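Local coordinates for VMB-1 (Vibrio alginolyticus, PDB 6JV4), which probably hydrolyses beta-lactam antibiotics to substituted beta-amino acids as a zinc-dependent, subclass B1 metallo-beta-lactamase, at residues Thr104-Lys109 against His144-Ile149; Glu156-Gly161 against Leu200-His205; Ser26-Glu31 against Pro55-Gly60. One frame throughout, in Å; residues are numbered along the deposited sequence.

Contact 1. Residues Thr104-Lys109 against His144-Ile149; sequences TSLTNK and HTEDNI. With ZN (zinc ion), chain E.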
loop_
_atom_site.group_PDB
_atom_site.type_symbol
_atom_site.label_atom_id
_atom_site.label_comp_id
_atom_site.label_asym_id
_atom_site.label_seq_id
_atom_site.Cartn_x
_atom_site.Cartn_y
_atom_site.Cartn_z
ATOM N N THR A 104 0.572 -0.934 -11.736
ATOM C CA THR A 104 1.454 -0.418 -12.783
ATOM C C THR A 104 1.894 -1.554 -13.707
ATOM O O THR A 104 1.801 -2.758 -13.367
ATOM C CB THR A 104 2.689 0.317 -12.263
ATOM O OG1 THR A 104 3.571 -0.685 -11.742
ATOM C CG2 THR A 104 2.382 1.367 -11.220
ATOM N N SER A 105 2.401 -1.144 -14.866
ATOM C CA SER A 105 3.041 -2.052 -15.850
ATOM C C SER A 105 4.156 -2.858 -15.187
ATOM O O SER A 105 4.368 -4.038 -15.567
ATOM C CB SER A 105 3.542 -1.263 -17.055
ATOM O OG SER A 105 4.461 -0.244 -16.695
ATOM N N LEU A 106 4.923 -2.252 -14.301
ATOM C CA LEU A 106 5.993 -2.981 -13.598
ATOM C C LEU A 106 5.384 -3.989 -12.625
ATOM O O LEU A 106 5.926 -5.132 -12.515
ATOM C CB LEU A 106 6.909 -2.020 -12.833
ATOM C CG LEU A 106 7.833 -1.110 -13.631
ATOM C CD1 LEU A 106 8.601 -0.186 -12.693
ATOM C CD2 LEU A 106 8.788 -1.962 -14.487
ATOM N N THR A 107 4.359 -3.621 -11.874
ATOM C CA THR A 107 3.746 -4.589 -10.952
ATOM C C THR A 107 3.237 -5.795 -11.784
ATOM O O THR A 107 3.415 -6.969 -11.375
ATOM C CB THR A 107 2.668 -3.933 -10.087
ATOM O OG1 THR A 107 3.300 -2.948 -9.267
ATOM C CG2 THR A 107 1.920 -4.963 -9.279
ATOM N N ASN A 108 2.536 -5.532 -12.890
ATOM C CA ASN A 108 1.924 -6.624 -13.681
ATOM C C ASN A 108 3.024 -7.485 -14.306
ATOM O O ASN A 108 2.866 -8.724 -14.329
ATOM C CB ASN A 108 0.945 -6.097 -14.721
ATOM C CG ASN A 108 -0.378 -5.716 -14.083
ATOM O OD1 ASN A 108 -0.821 -6.311 -13.083
ATOM N ND2 ASN A 108 -1.019 -4.710 -14.675
ATOM N N LYS A 109 4.154 -6.886 -14.697
ATOM C CA LYS A 109 5.344 -7.661 -15.143
ATOM C C LYS A 109 5.695 -8.684 -14.059
ATOM O O LYS A 109 5.944 -9.885 -14.408
ATOM C CB LYS A 109 6.534 -6.766 -15.465
ATOM C CG LYS A 109 7.821 -7.544 -15.759
ATOM C CD LYS A 109 8.986 -6.682 -16.023
ATOM C CE LYS A 109 9.578 -6.033 -14.784
ATOM N NZ LYS A 109 10.743 -5.185 -15.133
ATOM N N HIS A 144 11.786 -1.047 -1.745
ATOM C CA HIS A 144 11.373 -2.361 -1.204
ATOM C C HIS A 144 11.263 -3.384 -2.342
ATOM O O HIS A 144 11.676 -4.566 -2.159
ATOM C CB HIS A 144 10.082 -2.192 -0.444
ATOM C CG HIS A 144 9.463 -3.494 -0.077
ATOM N ND1 HIS A 144 10.019 -4.311 0.884
ATOM C CD2 HIS A 144 8.393 -4.150 -0.569
ATOM C CE1 HIS A 144 9.238 -5.377 1.005
ATOM N NE2 HIS A 144 8.248 -5.310 0.159
ATOM N N THR A 145 10.693 -2.963 -3.462
ATOM C CA THR A 145 10.636 -3.745 -4.692
ATOM C C THR A 145 10.891 -2.784 -5.859
ATOM O O THR A 145 10.870 -1.565 -5.689
ATOM C CB THR A 145 9.318 -4.502 -4.873
ATOM O OG1 THR A 145 8.301 -3.498 -4.833
ATOM C CG2 THR A 145 9.057 -5.565 -3.833
ATOM N N GLU A 146 11.077 -3.358 -7.024
ATOM C CA GLU A 146 11.279 -2.590 -8.265
ATOM C C GLU A 146 10.039 -1.734 -8.523
ATOM O O GLU A 146 10.190 -0.622 -9.091
ATOM C CB GLU A 146 11.470 -3.623 -9.382
ATOM C CG GLU A 146 11.553 -3.063 -10.755
ATOM C CD GLU A 146 11.621 -4.126 -11.867
ATOM O OE1 GLU A 146 11.696 -5.354 -11.568
ATOM O OE2 GLU A 146 11.698 -3.715 -13.023
ATOM N N ASP A 147 8.847 -2.300 -8.235
ATOM C CA ASP A 147 7.542 -1.771 -8.696
ATOM C C ASP A 147 6.826 -0.888 -7.673
ATOM O O ASP A 147 5.777 -0.330 -8.029
ATOM C CB ASP A 147 6.615 -2.911 -9.116
ATOM C CG ASP A 147 6.283 -3.839 -7.963
ATOM O OD1 ASP A 147 7.197 -4.132 -7.191
ATOM O OD2 ASP A 147 5.126 -4.240 -7.875
ATOM N N ASN A 148 7.324 -0.741 -6.461
ATOM C CA ASN A 148 6.540 -0.148 -5.356
ATOM C C ASN A 148 6.042 1.265 -5.738
ATOM O O ASN A 148 6.853 2.078 -6.271
ATOM C CB ASN A 148 7.293 -0.180 -4.017
ATOM C CG ASN A 148 8.697 0.384 -4.007
ATOM O OD1 ASN A 148 9.073 1.258 -4.864
ATOM N ND2 ASN A 148 9.485 -0.116 -3.099
ATOM N N ILE A 149 4.769 1.552 -5.484
ATOM C CA ILE A 149 4.189 2.914 -5.629
ATOM C C ILE A 149 3.702 3.417 -4.287
ATOM O O ILE A 149 3.434 2.637 -3.360
ATOM C CB ILE A 149 3.027 2.884 -6.656
ATOM C CG1 ILE A 149 1.993 1.826 -6.341
ATOM C CG2 ILE A 149 3.584 2.703 -8.064
ATOM C CD1 ILE A 149 0.686 1.970 -7.113
HETATM ZN ZN ZN E . 6.715 -6.620 -0.080
HETATM O O HOH W 1 5.646 0.513 -10.528
HETATM O O HOH W 2 12.811 -7.128 -13.194
#
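L106 lays its CB against the CB of D147, 3.8 Å away, while its CD2 methyl meets the carboxylate of E146 with OE2 at 3.7 Å, the L106 and E146 side chains crossing at about a right angle. Next to it T107 donates its hydroxyl to D147: T107 OG1 lies 2.6 Å from D147 OD2, which accepts through its anti lone pair, the one turned away from OD1. The other oxygen is taken from within the loop, since T145 OG1 donates to D147 OD1 over 2.7 Å from above the carboxylate plane. With both oxygens gripped, the buried carboxylate is held against rotation. T104 is the N-cap of the helix: its OG1, set between the backbone N and the carbonyl carbon (chi1 73°), accepts from T107 N. A water bridges that same OG1 to D147 O, and T104 CG2 meets I149 CG2 tip to tip at 3.6 Å. At the outer end K109 NZ makes a salt bridge to E146 OE2 at 2.7 Å; a bend at chi3 (75°) turns the ammonium toward it. Within the loop, H144 binds zinc through NE2 together with H82 and H84. The contact joins the first turn of helix 105-113 to the loop carrying H144, between strands 135-138 and 150-153, with L110 of the same helix packing on E146 and D147.

Contact 2. Residues Glu156-Gly161 against Leu200-His205; sequences EKILFG and LVVPGH. With ZN (zinc ion), chain F.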
loop_
_atom_site.group_PDB
_atom_site.type_symbol
_atom_site.label_atom_id
_atom_site.label_comp_id
_atom_site.label_asym_id
_atom_site.label_seq_id
_atom_site.Cartn_x
_atom_site.Cartn_y
_atom_site.Cartn_z
ATOM N N GLU A 156 -6.717 15.045 2.724
ATOM C CA GLU A 156 -6.384 14.753 4.138
ATOM C C GLU A 156 -4.874 14.837 4.431
ATOM O O GLU A 156 -4.490 14.694 5.621
ATOM C CB GLU A 156 -6.822 13.322 4.431
ATOM C CG GLU A 156 -8.301 13.094 4.262
ATOM C CD GLU A 156 -8.885 12.849 2.888
ATOM O OE1 GLU A 156 -8.125 12.718 1.901
ATOM O OE2 GLU A 156 -10.132 12.856 2.803
ATOM N N LYS A 157 -4.058 15.006 3.417
ATOM C CA LYS A 157 -2.577 15.026 3.488
ATOM C C LYS A 157 -2.125 13.692 4.100
ATOM O O LYS A 157 -1.184 13.656 4.921
ATOM C CB LYS A 157 -2.063 16.218 4.298
ATOM C CG LYS A 157 -2.632 17.585 3.905
ATOM C CD LYS A 157 -2.316 17.901 2.476
ATOM C CE LYS A 157 -2.846 19.249 2.011
ATOM N NZ LYS A 157 -4.321 19.227 1.942
ATOM N N ILE A 158 -2.741 12.611 3.635
ATOM C CA ILE A 158 -2.326 11.243 4.035
ATOM C C ILE A 158 -1.497 10.668 2.908
ATOM O O ILE A 158 -2.001 10.586 1.762
ATOM C CB ILE A 158 -3.516 10.365 4.379
ATOM C CG1 ILE A 158 -4.238 10.902 5.613
ATOM C CG2 ILE A 158 -3.060 8.904 4.537
ATOM C CD1 ILE A 158 -5.563 10.265 5.873
ATOM N N LEU A 159 -0.311 10.191 3.244
ATOM C CA LEU A 159 0.520 9.501 2.248
ATOM C C LEU A 159 0.544 8.016 2.607
ATOM O O LEU A 159 1.061 7.678 3.709
ATOM C CB LEU A 159 1.942 10.062 2.285
ATOM C CG LEU A 159 2.891 9.332 1.337
ATOM C CD1 LEU A 159 2.456 9.551 -0.108
ATOM C CD2 LEU A 159 4.326 9.842 1.564
ATOM N N PHE A 160 -0.033 7.168 1.768
ATOM C CA PHE A 160 0.114 5.685 1.892
ATOM C C PHE A 160 1.441 5.279 1.287
ATOM O O PHE A 160 1.653 5.345 0.078
ATOM C CB PHE A 160 -1.016 4.901 1.223
ATOM C CG PHE A 160 -0.881 3.428 1.490
ATOM C CD1 PHE A 160 -1.182 2.931 2.745
ATOM C CD2 PHE A 160 -0.393 2.571 0.521
ATOM C CE1 PHE A 160 -1.028 1.579 3.027
ATOM C CE2 PHE A 160 -0.203 1.224 0.810
ATOM C CZ PHE A 160 -0.500 0.727 2.064
ATOM N N GLY A 161 2.398 4.947 2.145
ATOM C CA GLY A 161 3.755 4.573 1.744
ATOM C C GLY A 161 3.881 3.117 1.329
ATOM O O GLY A 161 4.728 2.773 0.484
ATOM N N LEU A 200 0.248 12.554 7.687
ATOM C CA LEU A 200 0.207 11.170 8.204
ATOM C C LEU A 200 0.843 10.328 7.118
ATOM O O LEU A 200 0.521 10.563 5.958
ATOM C CB LEU A 200 -1.243 10.753 8.418
ATOM C CG LEU A 200 -1.475 9.420 9.133
ATOM C CD1 LEU A 200 -0.941 9.446 10.551
ATOM C CD2 LEU A 200 -2.968 9.149 9.148
ATOM N N VAL A 201 1.776 9.498 7.504
ATOM C CA VAL A 201 2.416 8.534 6.590
ATOM C C VAL A 201 2.078 7.128 7.092
ATOM O O VAL A 201 2.246 6.844 8.300
ATOM C CB VAL A 201 3.933 8.766 6.541
ATOM C CG1 VAL A 201 4.595 7.697 5.675
ATOM C CG2 VAL A 201 4.265 10.165 6.067
ATOM N N VAL A 202 1.443 6.340 6.227
ATOM C CA VAL A 202 1.053 4.962 6.588
ATOM C C VAL A 202 2.092 4.014 6.013
ATOM O O VAL A 202 2.184 3.903 4.782
ATOM C CB VAL A 202 -0.362 4.644 6.068
ATOM C CG1 VAL A 202 -0.748 3.235 6.439
ATOM C CG2 VAL A 202 -1.394 5.646 6.573
ATOM N N PRO A 203 2.892 3.335 6.857
ATOM C CA PRO A 203 3.803 2.316 6.383
ATOM C C PRO A 203 3.030 1.029 6.121
ATOM O O PRO A 203 1.947 0.818 6.628
ATOM C CB PRO A 203 4.799 2.180 7.505
ATOM C CG PRO A 203 3.918 2.341 8.743
ATOM C CD PRO A 203 2.914 3.402 8.340
ATOM N N GLY A 204 3.621 0.186 5.269
ATOM C CA GLY A 204 3.038 -1.124 4.952
ATOM C C GLY A 204 2.902 -2.003 6.171
ATOM O O GLY A 204 1.946 -2.828 6.219
ATOM N N HIS A 205 3.847 -1.918 7.089
ATOM C CA HIS A 205 3.838 -2.653 8.381
ATOM C C HIS A 205 4.082 -1.690 9.521
ATOM O O HIS A 205 4.844 -0.736 9.349
ATOM C CB HIS A 205 4.908 -3.768 8.402
ATOM C CG HIS A 205 4.824 -4.655 7.216
ATOM N ND1 HIS A 205 3.776 -5.521 7.035
ATOM C CD2 HIS A 205 5.579 -4.781 6.111
ATOM C CE1 HIS A 205 3.877 -6.116 5.871
ATOM N NE2 HIS A 205 4.943 -5.689 5.295
HETATM ZN ZN ZN F . 5.286 -5.918 3.222
#
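The F160 ring is met obliquely by V202, whose CG1 lies 3.7 Å from F160 CD1, while L41, D53 and T81 also touch the phenylalanine. F160 CG and V202 CG1 each lie anti to their own backbone N (chi1 -175° and 180°), which brings the CG1 methyl against the CD1 side of the ring. I158 and L200 stand side by side on this face of the sheet, I158 CG1 4.1 Å from L200 CB. L159 and V201 occupy the other face and both pack on L214 of helix 212-226. Between the faces, the parallel backbones are stitched by L159 N to L200 O and V202 N to L159 O, each 2.9 Å, and by G161 N to V202 O at 2.8 Å; a longer, weak bond runs from L200 N to K157 O. Past the strand end, H205 binds zinc through NE2 at 2.1 Å with D86 and C163, and its ND1 is hydrogen-bonded to G37 O, which fixes how the imidazole is turned. Strand 158-162, helix 184-194 and strand 200-203 form a beta-alpha-beta crossover, and zinc ligands just beyond the strand ends are characteristic of the alpha-beta/beta-alpha metallo-beta-lactamase fold.

Contact 3. Residues Ser26-Glu31 against Pro55-Gly60; sequences SYKRVE and PWTTQG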
loop_
_atom_site.group_PDB
_atom_site.type_symbol
_atom_site.label_atom_id
_atom_site.label_comp_id
_atom_site.label_asym_id
_atom_site.label_seq_id
_atom_site.Cartn_x
_atom_site.Cartn_y
_atom_site.Cartn_z
ATOM N N SER A 26 -4.320 -6.185 9.035
ATOM C CA SER A 26 -4.262 -7.657 9.130
ATOM C C SER A 26 -2.877 -8.025 9.621
ATOM O O SER A 26 -2.100 -7.125 9.934
ATOM C CB SER A 26 -4.700 -8.325 7.865
ATOM O OG SER A 26 -4.191 -7.723 6.711
ATOM N N TYR A 27 -2.572 -9.312 9.794
ATOM C CA TYR A 27 -1.233 -9.704 10.241
ATOM C C TYR A 27 -0.928 -11.106 9.747
ATOM O O TYR A 27 -1.862 -11.846 9.389
ATOM C CB TYR A 27 -1.108 -9.570 11.749
ATOM C CG TYR A 27 -1.860 -10.606 12.519
ATOM C CD1 TYR A 27 -1.310 -11.861 12.764
ATOM C CD2 TYR A 27 -3.141 -10.350 12.997
ATOM C CE1 TYR A 27 -2.007 -12.822 13.487
ATOM C CE2 TYR A 27 -3.853 -11.307 13.699
ATOM C CZ TYR A 27 -3.278 -12.547 13.958
ATOM O OH TYR A 27 -3.954 -13.511 14.665
ATOM N N LYS A 28 0.354 -11.428 9.702
ATOM C CA LYS A 28 0.811 -12.794 9.348
ATOM C C LYS A 28 2.173 -12.989 9.968
ATOM O O LYS A 28 2.863 -12.008 10.159
ATOM C CB LYS A 28 0.934 -13.019 7.838
ATOM C CG LYS A 28 -0.348 -13.393 7.112
ATOM C CD LYS A 28 -0.229 -14.041 5.718
ATOM C CE LYS A 28 -1.632 -14.414 5.249
ATOM N NZ LYS A 28 -1.788 -14.565 3.781
ATOM N N ARG A 29 2.523 -14.242 10.265
ATOM C CA ARG A 29 3.900 -14.595 10.650
ATOM C C ARG A 29 4.670 -14.787 9.357
ATOM O O ARG A 29 4.259 -15.584 8.494
ATOM C CB ARG A 29 3.926 -15.850 11.526
ATOM C CG ARG A 29 5.329 -16.307 11.897
ATOM C CD ARG A 29 5.267 -17.380 12.961
ATOM N NE ARG A 29 6.570 -18.012 13.032
ATOM C CZ ARG A 29 6.883 -19.034 13.829
ATOM N NH1 ARG A 29 5.982 -19.547 14.659
ATOM N NH2 ARG A 29 8.108 -19.537 13.784
ATOM N N VAL A 30 5.768 -14.078 9.247
ATOM C CA VAL A 30 6.711 -14.114 8.113
ATOM C C VAL A 30 8.108 -14.366 8.693
ATOM O O VAL A 30 8.664 -13.462 9.263
ATOM C CB VAL A 30 6.643 -12.814 7.292
ATOM C CG1 VAL A 30 7.547 -12.896 6.072
ATOM C CG2 VAL A 30 5.222 -12.496 6.855
ATOM N N GLU A 31 8.702 -15.528 8.421
ATOM C CA GLU A 31 10.081 -15.812 8.884
ATOM C C GLU A 31 11.051 -14.976 8.061
ATOM O O GLU A 31 10.887 -14.811 6.849
ATOM C CB GLU A 31 10.361 -17.313 8.720
ATOM C CG GLU A 31 9.623 -18.166 9.752
ATOM C CD GLU A 31 10.061 -17.758 11.144
ATOM O OE1 GLU A 31 11.271 -17.810 11.389
ATOM O OE2 GLU A 31 9.220 -17.281 11.945
ATOM N N PRO A 55 -6.412 -6.627 2.141
ATOM C CA PRO A 55 -6.047 -7.320 3.364
ATOM C C PRO A 55 -5.249 -8.599 3.056
ATOM O O PRO A 55 -5.359 -9.158 1.966
ATOM C CB PRO A 55 -7.407 -7.670 3.979
ATOM C CG PRO A 55 -8.268 -6.533 3.513
ATOM C CD PRO A 55 -7.871 -6.360 2.062
ATOM N N TRP A 56 -4.408 -8.993 4.000
ATOM C CA TRP A 56 -3.406 -10.076 3.773
ATOM C C TRP A 56 -4.036 -11.471 3.708
ATOM O O TRP A 56 -3.397 -12.371 3.175
ATOM C CB TRP A 56 -2.355 -9.957 4.861
ATOM C CG TRP A 56 -1.002 -10.433 4.491
ATOM C CD1 TRP A 56 -0.590 -11.170 3.425
ATOM C CD2 TRP A 56 0.168 -10.146 5.265
ATOM N NE1 TRP A 56 0.769 -11.343 3.479
ATOM C CE2 TRP A 56 1.248 -10.730 4.597
ATOM C CE3 TRP A 56 0.369 -9.452 6.454
ATOM C CZ2 TRP A 56 2.545 -10.629 5.082
ATOM C CZ3 TRP A 56 1.658 -9.372 6.941
ATOM C CH2 TRP A 56 2.710 -9.923 6.237
ATOM N N THR A 57 -5.304 -11.628 4.017
ATOM C CA THR A 57 -6.003 -12.915 3.913
ATOM C C THR A 57 -7.267 -12.710 3.094
ATOM O O THR A 57 -7.876 -11.615 3.121
ATOM C CB THR A 57 -6.324 -13.592 5.255
ATOM O OG1 THR A 57 -7.448 -12.965 5.824
ATOM C CG2 THR A 57 -5.179 -13.602 6.242
ATOM N N THR A 58 -7.631 -13.741 2.355
ATOM C CA THR A 58 -8.873 -13.734 1.548
ATOM C C THR A 58 -10.072 -13.588 2.493
ATOM O O THR A 58 -11.007 -12.835 2.128
ATOM C CB THR A 58 -8.933 -14.979 0.646
ATOM O OG1 THR A 58 -7.763 -14.980 -0.177
ATOM C CG2 THR A 58 -10.132 -14.959 -0.266
ATOM N N GLN A 59 -10.058 -14.219 3.676
ATOM C CA GLN A 59 -11.192 -14.056 4.616
ATOM C C GLN A 59 -11.297 -12.565 4.985
ATOM O O GLN A 59 -12.398 -12.016 4.999
ATOM C CB GLN A 59 -11.062 -15.020 5.794
ATOM C CG GLN A 59 -11.184 -16.487 5.368
ATOM C CD GLN A 59 -12.531 -16.802 4.731
ATOM O OE1 GLN A 59 -13.583 -16.378 5.229
ATOM N NE2 GLN A 59 -12.518 -17.516 3.609
ATOM N N GLY A 60 -10.175 -11.914 5.263
ATOM C CA GLY A 60 -10.199 -10.480 5.614
ATOM C C GLY A 60 -10.721 -9.649 4.451
ATOM O O GLY A 60 -11.466 -8.703 4.724
#
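K28 lies across one face of the W56 indole: CD sits 3.6 Å from the centroid of the five-membered ring, 8° off its normal, a CH-pi contact, with CB over the same face toward the rim. The chain stays extended beyond CG, carrying NZ past the ring to W56 O at 2.8 Å, where it donates from above the carbonyl plane. Two residues on, V30 CG2 touches W56 CH2 at 3.6 Å, meeting the ring obliquely, and T57 CG2 packs on K28 CE. At the other end S26 OG, turned between its backbone N and carbonyl carbon (chi1 43°), accepts a nearly straight bond from W56 N at 3.0 Å. Hence both the amide and the carbonyl of W56 are tied to side chains of strand 21-30. In the next shell T57, the N-cap of helix 58-70, accepts from G60 N with OG1. I36 and A38 of the adjacent strand also touch the indole, and E85 forms a salt bridge with K28 NZ. The indole lies close to the zinc ligands D86 and H205, so it sits beside the metal site without being a ligand, while the E85 carboxylate and the W56 carbonyl together would probably stabilise the ammonium of K28.

Along the chain contact 3 closes first, then contact 1, then contact 2. Their centres lie 18 to 21 Å apart, contacts 1 and 2 on opposite sides of the chain's centre. Contact 3 ties a strand of the seven-stranded sheet to the start of helix 58-70; contact 1 links a helix following a strand of that sheet to a loop of the five-stranded sheet; contact 2 pairs two strands within the latter. Contacts 2 and 3 touch directly, H205 CE1 packing on W56 CH2 at 4.0 Å. Contacts 1 and 2 each supply one histidine, to different zinc ions, in a two-zinc site; both histidines lie on loops beyond strands of the five-stranded sheet.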